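Local coordinates for protein fructosyl amine: oxygen oxidoreductase (Aspergillus fumigatus, PDB 3DJE) that probably oxidises fructosyl amines in a deglycating reaction that uses FAD and molecular oxygen, as a member of the MSOX/MTOX flavoprotein family, at residues A[85-90]-A[369-374]; A[256-259]-A[263-266]; A[298-303]-A[419-424]. One frame throughout, in Å; residues are numbered along the deposited sequence.

Interaction 1: residues A[85-90]-A[369-374]; sequences PLFKPY and YLPSIG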
loop_
_atom_site.group_PDB
_atom_site.type_symbol
_atom_site.label_atom_id
_atom_site.label_comp_id
_atom_site.label_asym_id
_atom_site.label_seq_id
_atom_site.Cartn_x
_atom_site.Cartn_y
_atom_site.Cartn_z
ATOM N N PRO A 85 17.072 -12.760 4.664
ATOM C CA PRO A 85 16.917 -12.995 6.111
ATOM C C PRO A 85 16.266 -11.827 6.855
ATOM O O PRO A 85 15.649 -12.031 7.908
ATOM C CB PRO A 85 18.357 -13.195 6.600
ATOM C CG PRO A 85 19.120 -13.563 5.401
ATOM C CD PRO A 85 18.471 -12.921 4.226
ATOM N N LEU A 86 16.390 -10.614 6.314
ATOM C CA LEU A 86 15.812 -9.453 6.966
ATOM C C LEU A 86 14.288 -9.460 6.873
ATOM O O LEU A 86 13.609 -8.956 7.774
ATOM C CB LEU A 86 16.345 -8.156 6.349
ATOM C CG LEU A 86 15.960 -6.857 7.058
ATOM C CD1 LEU A 86 16.637 -6.761 8.410
ATOM C CD2 LEU A 86 16.370 -5.707 6.156
ATOM N N PHE A 87 13.748 -10.032 5.787
ATOM C CA PHE A 87 12.295 -9.964 5.538
ATOM C C PHE A 87 11.564 -11.274 5.786
ATOM O O PHE A 87 10.373 -11.268 6.087
ATOM C CB PHE A 87 12.014 -9.458 4.117
ATOM C CG PHE A 87 12.422 -8.033 3.925
ATOM C CD1 PHE A 87 11.674 -7.008 4.504
ATOM C CD2 PHE A 87 13.577 -7.703 3.218
ATOM C CE1 PHE A 87 12.058 -5.665 4.367
ATOM C CE2 PHE A 87 13.967 -6.371 3.085
ATOM C CZ PHE A 87 13.202 -5.347 3.659
ATOM N N LYS A 88 12.280 -12.389 5.664
ATOM C CA LYS A 88 11.674 -13.707 5.918
ATOM C C LYS A 88 10.854 -13.805 7.224
ATOM O O LYS A 88 9.790 -14.438 7.239
ATOM C CB LYS A 88 12.745 -14.798 5.912
ATOM C CG LYS A 88 13.292 -15.087 4.549
ATOM C CD LYS A 88 14.439 -16.101 4.617
ATOM C CE LYS A 88 14.020 -17.370 5.355
ATOM N NZ LYS A 88 12.874 -18.082 4.707
ATOM N N PRO A 89 11.333 -13.198 8.330
ATOM C CA PRO A 89 10.600 -13.373 9.594
ATOM C C PRO A 89 9.150 -12.888 9.575
ATOM O O PRO A 89 8.373 -13.276 10.458
ATOM C CB PRO A 89 11.390 -12.500 10.580
ATOM C CG PRO A 89 12.801 -12.469 10.022
ATOM C CD PRO A 89 12.576 -12.418 8.519
ATOM N N TYR A 90 8.821 -12.033 8.606
ATOM C CA TYR A 90 7.546 -11.287 8.619
ATOM C C TYR A 90 6.531 -11.840 7.653
ATOM O O TYR A 90 5.378 -11.413 7.685
ATOM C CB TYR A 90 7.785 -9.788 8.365
ATOM C CG TYR A 90 8.852 -9.295 9.292
ATOM C CD1 TYR A 90 8.657 -9.322 10.660
ATOM C CD2 TYR A 90 10.113 -8.918 8.807
ATOM C CE1 TYR A 90 9.671 -8.949 11.547
ATOM C CE2 TYR A 90 11.131 -8.530 9.685
ATOM C CZ TYR A 90 10.913 -8.562 11.056
ATOM O OH TYR A 90 11.928 -8.184 11.922
ATOM N N TYR A 369 6.086 -4.898 -2.316
ATOM C CA TYR A 369 7.411 -4.614 -2.908
ATOM C C TYR A 369 8.437 -4.041 -1.928
ATOM O O TYR A 369 9.563 -3.682 -2.323
ATOM C CB TYR A 369 7.258 -3.694 -4.133
ATOM C CG TYR A 369 6.274 -4.252 -5.127
ATOM C CD1 TYR A 369 6.689 -5.113 -6.144
ATOM C CD2 TYR A 369 4.917 -3.945 -5.031
ATOM C CE1 TYR A 369 5.779 -5.645 -7.046
ATOM C CE2 TYR A 369 4.010 -4.466 -5.923
ATOM C CZ TYR A 369 4.431 -5.312 -6.916
ATOM O OH TYR A 369 3.487 -5.822 -7.785
ATOM N N LEU A 370 8.081 -3.980 -0.649
ATOM C CA LEU A 370 9.020 -3.479 0.356
ATOM C C LEU A 370 10.438 -4.075 0.238
ATOM O O LEU A 370 11.426 -3.335 0.313
ATOM C CB LEU A 370 8.472 -3.689 1.773
ATOM C CG LEU A 370 9.418 -3.290 2.920
ATOM C CD1 LEU A 370 9.776 -1.802 2.899
ATOM C CD2 LEU A 370 8.865 -3.681 4.295
ATOM N N PRO A 371 10.553 -5.401 0.107
ATOM C CA PRO A 371 11.918 -5.971 0.057
ATOM C C PRO A 371 12.772 -5.552 -1.145
ATOM O O PRO A 371 14.000 -5.677 -1.070
ATOM C CB PRO A 371 11.653 -7.477 -0.033
ATOM C CG PRO A 371 10.274 -7.657 0.550
ATOM C CD PRO A 371 9.521 -6.457 0.065
ATOM N N SER A 372 12.137 -5.073 -2.220
ATOM C CA SER A 372 12.783 -5.006 -3.534
ATOM C C SER A 372 12.688 -3.668 -4.269
ATOM O O SER A 372 13.542 -3.356 -5.103
ATOM C CB SER A 372 12.175 -6.077 -4.443
ATOM O OG SER A 372 10.755 -5.953 -4.482
ATOM N N ILE A 373 11.631 -2.903 -3.999
ATOM C CA ILE A 373 11.352 -1.726 -4.820
ATOM C C ILE A 373 12.482 -0.688 -4.721
ATOM O O ILE A 373 12.753 0.027 -5.685
ATOM C CB ILE A 373 9.939 -1.116 -4.500
ATOM C CG1 ILE A 373 9.391 -0.317 -5.694
ATOM C CG2 ILE A 373 9.991 -0.268 -3.212
ATOM C CD1 ILE A 373 9.032 -1.171 -6.915
ATOM N N GLY A 374 13.135 -0.605 -3.560
ATOM C CA GLY A 374 14.293 0.286 -3.392
ATOM C C GLY A 374 15.374 0.062 -4.446
ATOM O O GLY A 374 16.025 1.014 -4.890
#
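Just before Leu370 and Pro371, which meet the ring of Phe87, the backbone O of Tyr369 accepts two amide N-H groups. Ile373 N lies 2.8 Å from Tyr369 O. Ser372 N lies 2.9 Å from the same Tyr369 O. The two bonds close a tight turn that leads into helix 373-382 and present Leu370 and Pro371 to Phe87.

No hydrogen bond joins 85-90 to 369-374, and one ring makes the whole contact. Pro371 CA sits over one face of the Phe87 ring as a CH-pi contact, 3.9 Å from its centroid and 20° off the normal. It is shifted toward the rim, with Pro371 CA 3.7 Å from Phe87 CE2. Pro371 CB continues along that flank, 3.8 Å from Phe87 CD2. Leu370 comes in obliquely at another part of the rim, with Leu370 CD2 3.8 Å from Phe87 CE1. Leu370 holds CG anti to its backbone N (chi1 176°), which swings the branched end round to the ring. The side chains of Phe87 and Leu370 cross at about a right angle.

Further packing comes from helices. Leu23 of helix 16-27 touches Phe87, Trp81 of helix 64-83 touches Pro371, and Ala163 of helix 160-173 touches Leu370. Ser20 OG hydrogen-bonds to Leu370 O, and His24 NE2 to Pro371 O.

The contact is therefore apolar and fully buried. It rests on dispersion and on the weak pull between a proline C-H and the ring's pi face. Directional bonds instead tie 369-374 to helix 16-27, whose first residue, Thr16, is an FAD-binding residue.

Interaction 2: residues A[256-259]-A[263-266]; sequences VIFN and GFFF. With FSA (1-S-(carboxymethyl)-1-thio-beta-D-fructopyranose), chain D.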
loop_
_atom_site.group_PDB
_atom_site.type_symbol
_atom_site.label_atom_id
_atom_site.label_comp_id
_atom_site.label_asym_id
_atom_site.label_seq_id
_atom_site.Cartn_x
_atom_site.Cartn_y
_atom_site.Cartn_z
ATOM N N VAL A 256 -5.767 -15.961 4.262
ATOM C CA VAL A 256 -6.372 -14.656 3.986
ATOM C C VAL A 256 -7.643 -14.912 3.188
ATOM O O VAL A 256 -7.622 -15.653 2.208
ATOM C CB VAL A 256 -5.427 -13.773 3.167
ATOM C CG1 VAL A 256 -6.080 -12.433 2.860
ATOM C CG2 VAL A 256 -4.107 -13.587 3.928
ATOM N N ILE A 257 -8.744 -14.304 3.627
ATOM C CA ILE A 257 -10.050 -14.442 2.963
ATOM C C ILE A 257 -10.351 -13.118 2.262
ATOM O O ILE A 257 -10.460 -12.093 2.921
ATOM C CB ILE A 257 -11.158 -14.778 3.988
ATOM C CG1 ILE A 257 -10.826 -16.079 4.732
ATOM C CG2 ILE A 257 -12.539 -14.813 3.308
ATOM C CD1 ILE A 257 -10.740 -17.318 3.853
ATOM N N PHE A 258 -10.484 -13.143 0.936
ATOM C CA PHE A 258 -10.546 -11.913 0.148
ATOM C C PHE A 258 -11.627 -12.033 -0.920
ATOM O O PHE A 258 -11.617 -12.971 -1.708
ATOM C CB PHE A 258 -9.165 -11.697 -0.483
ATOM C CG PHE A 258 -8.843 -10.267 -0.888
ATOM C CD1 PHE A 258 -7.690 -9.649 -0.394
ATOM C CD2 PHE A 258 -9.624 -9.568 -1.806
ATOM C CE1 PHE A 258 -7.333 -8.343 -0.778
ATOM C CE2 PHE A 258 -9.280 -8.246 -2.191
ATOM C CZ PHE A 258 -8.127 -7.640 -1.674
ATOM N N ASN A 259 -12.592 -11.118 -0.902
ATOM C CA ASN A 259 -13.569 -11.013 -1.986
ATOM C C ASN A 259 -13.478 -9.597 -2.514
ATOM O O ASN A 259 -13.647 -8.629 -1.759
ATOM C CB ASN A 259 -14.987 -11.341 -1.497
ATOM C CG ASN A 259 -16.028 -11.272 -2.611
ATOM O OD1 ASN A 259 -16.203 -10.238 -3.248
ATOM N ND2 ASN A 259 -16.753 -12.371 -2.817
ATOM N N GLY A 263 -14.653 -7.355 0.571
ATOM C CA GLY A 263 -13.629 -7.063 1.555
ATOM C C GLY A 263 -12.765 -8.257 1.899
ATOM O O GLY A 263 -12.839 -9.324 1.270
ATOM N N PHE A 264 -11.937 -8.070 2.915
ATOM C CA PHE A 264 -11.006 -9.107 3.295
ATOM C C PHE A 264 -10.602 -9.015 4.752
ATOM O O PHE A 264 -10.790 -7.984 5.409
ATOM C CB PHE A 264 -9.766 -9.091 2.388
ATOM C CG PHE A 264 -9.013 -7.785 2.381
ATOM C CD1 PHE A 264 -7.958 -7.553 3.279
ATOM C CD2 PHE A 264 -9.329 -6.799 1.446
ATOM C CE1 PHE A 264 -7.233 -6.346 3.244
ATOM C CE2 PHE A 264 -8.623 -5.586 1.403
ATOM C CZ PHE A 264 -7.569 -5.357 2.311
ATOM N N PHE A 265 -10.049 -10.114 5.246
ATOM C CA PHE A 265 -9.531 -10.162 6.599
ATOM C C PHE A 265 -8.450 -11.233 6.741
ATOM O O PHE A 265 -8.254 -12.060 5.840
ATOM C CB PHE A 265 -10.666 -10.354 7.619
ATOM C CG PHE A 265 -11.492 -11.591 7.398
ATOM C CD1 PHE A 265 -11.044 -12.825 7.857
ATOM C CD2 PHE A 265 -12.727 -11.517 6.745
ATOM C CE1 PHE A 265 -11.803 -13.980 7.663
ATOM C CE2 PHE A 265 -13.496 -12.678 6.532
ATOM C CZ PHE A 265 -13.037 -13.905 6.998
ATOM N N PHE A 266 -7.789 -11.215 7.904
ATOM C CA PHE A 266 -6.610 -12.033 8.176
ATOM C C PHE A 266 -6.762 -12.760 9.508
ATOM O O PHE A 266 -7.577 -12.369 10.347
ATOM C CB PHE A 266 -5.392 -11.121 8.332
ATOM C CG PHE A 266 -5.093 -10.263 7.129
ATOM C CD1 PHE A 266 -4.104 -10.638 6.228
ATOM C CD2 PHE A 266 -5.784 -9.066 6.909
ATOM C CE1 PHE A 266 -3.814 -9.837 5.100
ATOM C CE2 PHE A 266 -5.499 -8.266 5.797
ATOM C CZ PHE A 266 -4.502 -8.654 4.897
HETATM O OAB FSA D . -2.183 -5.947 -3.477
HETATM C CAL FSA D . -2.927 -6.755 -2.880
HETATM O OAA FSA D . -2.828 -7.999 -3.043
HETATM C CAH FSA D . -4.011 -6.266 -1.941
HETATM S SAK FSA D . -4.158 -4.507 -1.938
HETATM C C1 FSA D . -5.535 -4.454 -0.824
HETATM C C2 FSA D . -6.304 -3.132 -0.962
HETATM O O2 FSA D . -7.091 -2.905 0.219
HETATM C C3 FSA D . -7.228 -3.154 -2.185
HETATM O O3 FSA D . -8.261 -4.134 -2.006
HETATM C C4 FSA D . -7.815 -1.772 -2.487
HETATM O O4 FSA D . -8.511 -1.810 -3.744
HETATM C C5 FSA D . -6.728 -0.696 -2.569
HETATM O O5 FSA D . -5.925 -0.863 -3.740
HETATM C C6 FSA D . -5.866 -0.750 -1.315
HETATM O O6 FSA D . -5.335 -2.077 -1.155
#
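Phe258 and Phe264 lie side by side and meet the sugar of the bound FSA with their ring edges. Phe264 CE2 and Phe264 CZ are each 3.3 Å from FSA O2. Phe258 CZ is 3.5 Å from FSA O3. The two rings form an offset stack, with centroids 4.3 Å apart and planes at 9°. Phe264 CD2 lies over the rim of the Phe258 ring, 3.4 Å from Phe258 CE1. Phe264 CB also rests over that ring as a CH-pi contact. Phe264 places CG between its backbone N and carbonyl carbon (chi1 58°), which lays its ring along that of Phe258.

The backbone sets this pairing. Phe258 and Phe264 are a non-hydrogen-bonded pair of an antiparallel beta hairpin. Hydrogen-bonded pairs flank it: Asn259 N is 2.8 Å from Gly263 O, and Phe265 N is 3.1 Å from Ile257 O. On the other face of the sheet, Ile257 CB stands over the Phe265 ring. Gly263 has backbone angles that call for glycine.

Further out, strand 96-100 borders 256-259 and strand 274-289 borders 263-265. Asn259 OD1 accepts a hydrogen bond from Glu261 N in the connecting loop.

FSA is hydrogen-bonded to other groups, among them Glu280, Lys368, Gly364 and Arg411. The phenylalanines add an apolar wall. FSA O2 sits between CE2 and CZ of Phe264, and FSA O3 faces Phe258 CZ. These edges probably give only weak electrostatic help.

Interaction 3: residues A[298-303]-A[419-424]; sequences IPFEKT and MDFHDV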
loop_
_atom_site.group_PDB
_atom_site.type_symbol
_atom_site.label_atom_id
_atom_site.label_comp_id
_atom_site.label_asym_id
_atom_site.label_seq_id
_atom_site.Cartn_x
_atom_site.Cartn_y
_atom_site.Cartn_z
ATOM N N ILE A 298 -6.559 15.854 -1.320
ATOM C CA ILE A 298 -5.641 16.190 -0.230
ATOM C C ILE A 298 -5.750 15.231 0.952
ATOM O O ILE A 298 -6.783 15.189 1.629
ATOM C CB ILE A 298 -5.866 17.636 0.275
ATOM C CG1 ILE A 298 -5.745 18.636 -0.884
ATOM C CG2 ILE A 298 -4.900 17.973 1.425
ATOM C CD1 ILE A 298 -4.406 18.604 -1.629
ATOM N N PRO A 299 -4.673 14.471 1.222
ATOM C CA PRO A 299 -4.748 13.497 2.303
ATOM C C PRO A 299 -4.825 14.146 3.680
ATOM O O PRO A 299 -4.371 15.283 3.873
ATOM C CB PRO A 299 -3.439 12.699 2.181
ATOM C CG PRO A 299 -2.743 13.205 1.003
ATOM C CD PRO A 299 -3.353 14.490 0.570
ATOM N N PHE A 300 -5.415 13.423 4.627
ATOM C CA PHE A 300 -5.402 13.819 6.024
ATOM C C PHE A 300 -5.415 12.587 6.918
ATOM O O PHE A 300 -5.882 11.519 6.507
ATOM C CB PHE A 300 -6.587 14.745 6.355
ATOM C CG PHE A 300 -7.940 14.113 6.140
ATOM C CD1 PHE A 300 -8.603 13.483 7.194
ATOM C CD2 PHE A 300 -8.552 14.162 4.891
ATOM C CE1 PHE A 300 -9.866 12.897 7.006
ATOM C CE2 PHE A 300 -9.811 13.572 4.688
ATOM C CZ PHE A 300 -10.463 12.939 5.752
ATOM N N GLU A 301 -4.905 12.740 8.137
ATOM C CA GLU A 301 -4.889 11.660 9.118
ATOM C C GLU A 301 -6.242 11.576 9.835
ATOM O O GLU A 301 -6.798 12.598 10.253
ATOM C CB GLU A 301 -3.767 11.872 10.146
ATOM C CG GLU A 301 -3.655 10.717 11.138
ATOM C CD GLU A 301 -2.658 10.927 12.277
ATOM O OE1 GLU A 301 -2.091 12.044 12.449
ATOM O OE2 GLU A 301 -2.453 9.942 13.019
ATOM N N LYS A 302 -6.774 10.363 9.959
ATOM C CA LYS A 302 -7.961 10.144 10.788
ATOM C C LYS A 302 -7.995 8.718 11.332
ATOM O O LYS A 302 -7.940 7.739 10.577
ATOM C CB LYS A 302 -9.255 10.493 10.042
ATOM C CG LYS A 302 -10.468 10.553 10.974
ATOM C CD LYS A 302 -11.356 11.743 10.693
ATOM C CE LYS A 302 -12.425 11.871 11.761
ATOM N NZ LYS A 302 -11.991 12.748 12.886
ATOM N N THR A 303 -8.080 8.618 12.648
ATOM C CA THR A 303 -8.110 7.342 13.328
ATOM C C THR A 303 -9.578 6.932 13.594
ATOM O O THR A 303 -9.949 6.513 14.698
ATOM C CB THR A 303 -7.233 7.380 14.615
ATOM O OG1 THR A 303 -5.986 8.036 14.313
ATOM C CG2 THR A 303 -6.920 5.993 15.064
HETATM N N MSE A 419 -15.619 7.446 -4.040
HETATM C CA MSE A 419 -16.315 8.333 -3.111
HETATM C C MSE A 419 -15.455 9.531 -2.718
HETATM O O MSE A 419 -14.317 9.660 -3.168
HETATM C CB MSE A 419 -16.752 7.542 -1.878
HETATM C CG MSE A 419 -17.662 6.382 -2.226
HETATM SE SE MSE A 419 -17.831 5.142 -0.774
HETATM C CE MSE A 419 -16.050 4.351 -0.880
ATOM N N ASP A 420 -16.014 10.422 -1.900
ATOM C CA ASP A 420 -15.264 11.574 -1.412
ATOM C C ASP A 420 -15.605 11.886 0.039
ATOM O O ASP A 420 -16.764 11.825 0.449
ATOM C CB ASP A 420 -15.490 12.801 -2.313
ATOM C CG ASP A 420 -14.446 13.888 -2.094
ATOM O OD1 ASP A 420 -13.521 14.010 -2.925
ATOM O OD2 ASP A 420 -14.549 14.611 -1.080
ATOM N N PHE A 421 -14.580 12.208 0.822
ATOM C CA PHE A 421 -14.764 12.458 2.248
ATOM C C PHE A 421 -15.650 13.666 2.549
ATOM O O PHE A 421 -16.224 13.750 3.636
ATOM C CB PHE A 421 -13.406 12.595 2.946
ATOM C CG PHE A 421 -12.711 11.274 3.190
ATOM C CD1 PHE A 421 -13.291 10.303 4.013
ATOM C CD2 PHE A 421 -11.464 11.008 2.619
ATOM C CE1 PHE A 421 -12.648 9.074 4.249
ATOM C CE2 PHE A 421 -10.813 9.771 2.849
ATOM C CZ PHE A 421 -11.404 8.816 3.665
ATOM N N HIS A 422 -15.752 14.590 1.592
ATOM C CA HIS A 422 -16.663 15.736 1.741
ATOM C C HIS A 422 -18.124 15.295 1.847
ATOM O O HIS A 422 -18.960 16.035 2.375
ATOM C CB HIS A 422 -16.488 16.743 0.597
ATOM C CG HIS A 422 -15.194 17.493 0.655
ATOM N ND1 HIS A 422 -14.058 17.071 -0.005
ATOM C CD2 HIS A 422 -14.849 18.628 1.311
ATOM C CE1 HIS A 422 -13.073 17.919 0.234
ATOM N NE2 HIS A 422 -13.526 18.872 1.029
ATOM N N ASP A 423 -18.423 14.100 1.339
ATOM C CA ASP A 423 -19.771 13.519 1.410
ATOM C C ASP A 423 -20.031 12.769 2.715
ATOM O O ASP A 423 -21.168 12.381 2.998
ATOM C CB ASP A 423 -20.022 12.581 0.224
ATOM C CG ASP A 423 -19.941 13.286 -1.123
ATOM O OD1 ASP A 423 -20.031 14.531 -1.178
ATOM O OD2 ASP A 423 -19.786 12.583 -2.143
ATOM N N VAL A 424 -18.979 12.566 3.508
ATOM C CA VAL A 424 -19.092 11.854 4.780
ATOM C C VAL A 424 -19.541 12.809 5.878
ATOM O O VAL A 424 -18.912 13.850 6.093
ATOM C CB VAL A 424 -17.755 11.166 5.176
ATOM C CG1 VAL A 424 -17.885 10.458 6.528
ATOM C CG2 VAL A 424 -17.332 10.186 4.090
#
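Phe300 and Phe421 make the tight part of this contact, an edge-to-face aromatic pair. The edge of Phe300 points to the face of Phe421, with planes at 70° and centroids 5.2 Å apart. Phe300 CE2 approaches Phe421 CD2 to 3.7 Å. Phe300 CZ stands over the rim of the Phe421 ring, 3.8 Å from Phe421 CG. With chi1 at 61°, Phe300 CG sits between its own N and carbonyl carbon, and the ring is thrown across toward 419-424. Phe421 is buried, while Phe300 is partly exposed.

The solvent side is marked by His422, which is exposed, folds back on buried Asp420 and makes no contact with 298-303. His422 ND1 lies 2.7 Å from Asp420 OD2, on the syn side of the carboxylate and close to the imidazole plane. His422 N reaches the anti lone pair of the same Asp420 OD2 at 2.9 Å, which makes an Asx turn. Two bonds grip one oxygen; the one from ND1 restrains the turn of the imidazole. The carboxylate may raise the basicity of His422.

Asp420 OD1 is held by Thr285 OG1 and Met287 N of strand 274-289. Phe421 also stacks with Tyr284 of that strand. Ile334 of strand 331-339 touches both phenylalanine side chains. The pair therefore joins the loop after strand 295-297 to the 3-10 turn after strand 419-420; both strands pair with strand 274-289 in the large mixed sheet.

In the fold
Interaction 1 and interaction 3 lie on opposite sides of the chain's centre, their own centres about 31 Å apart. Interaction 2 is about 22 Å from interaction 1 and 24 Å from interaction 3, centre to centre. None touches another. Along the chain, the hairpin 256-259/263-266 is nested inside the loop closed by interaction 1. Interaction 3 opens after the hairpin closes, and its segments alternate with those of interaction 1. Interactions 2 and 3 both reach the large mixed sheet through strand 274-289. Interaction 1 packs among helices 16-27, 64-83 and 160-173, the first beginning with FAD-binding Thr16 and Trp17. Interaction 2 lines the FSA site directly, whereas Leu370 and Phe421 of the others lie about 12 Å from FSA.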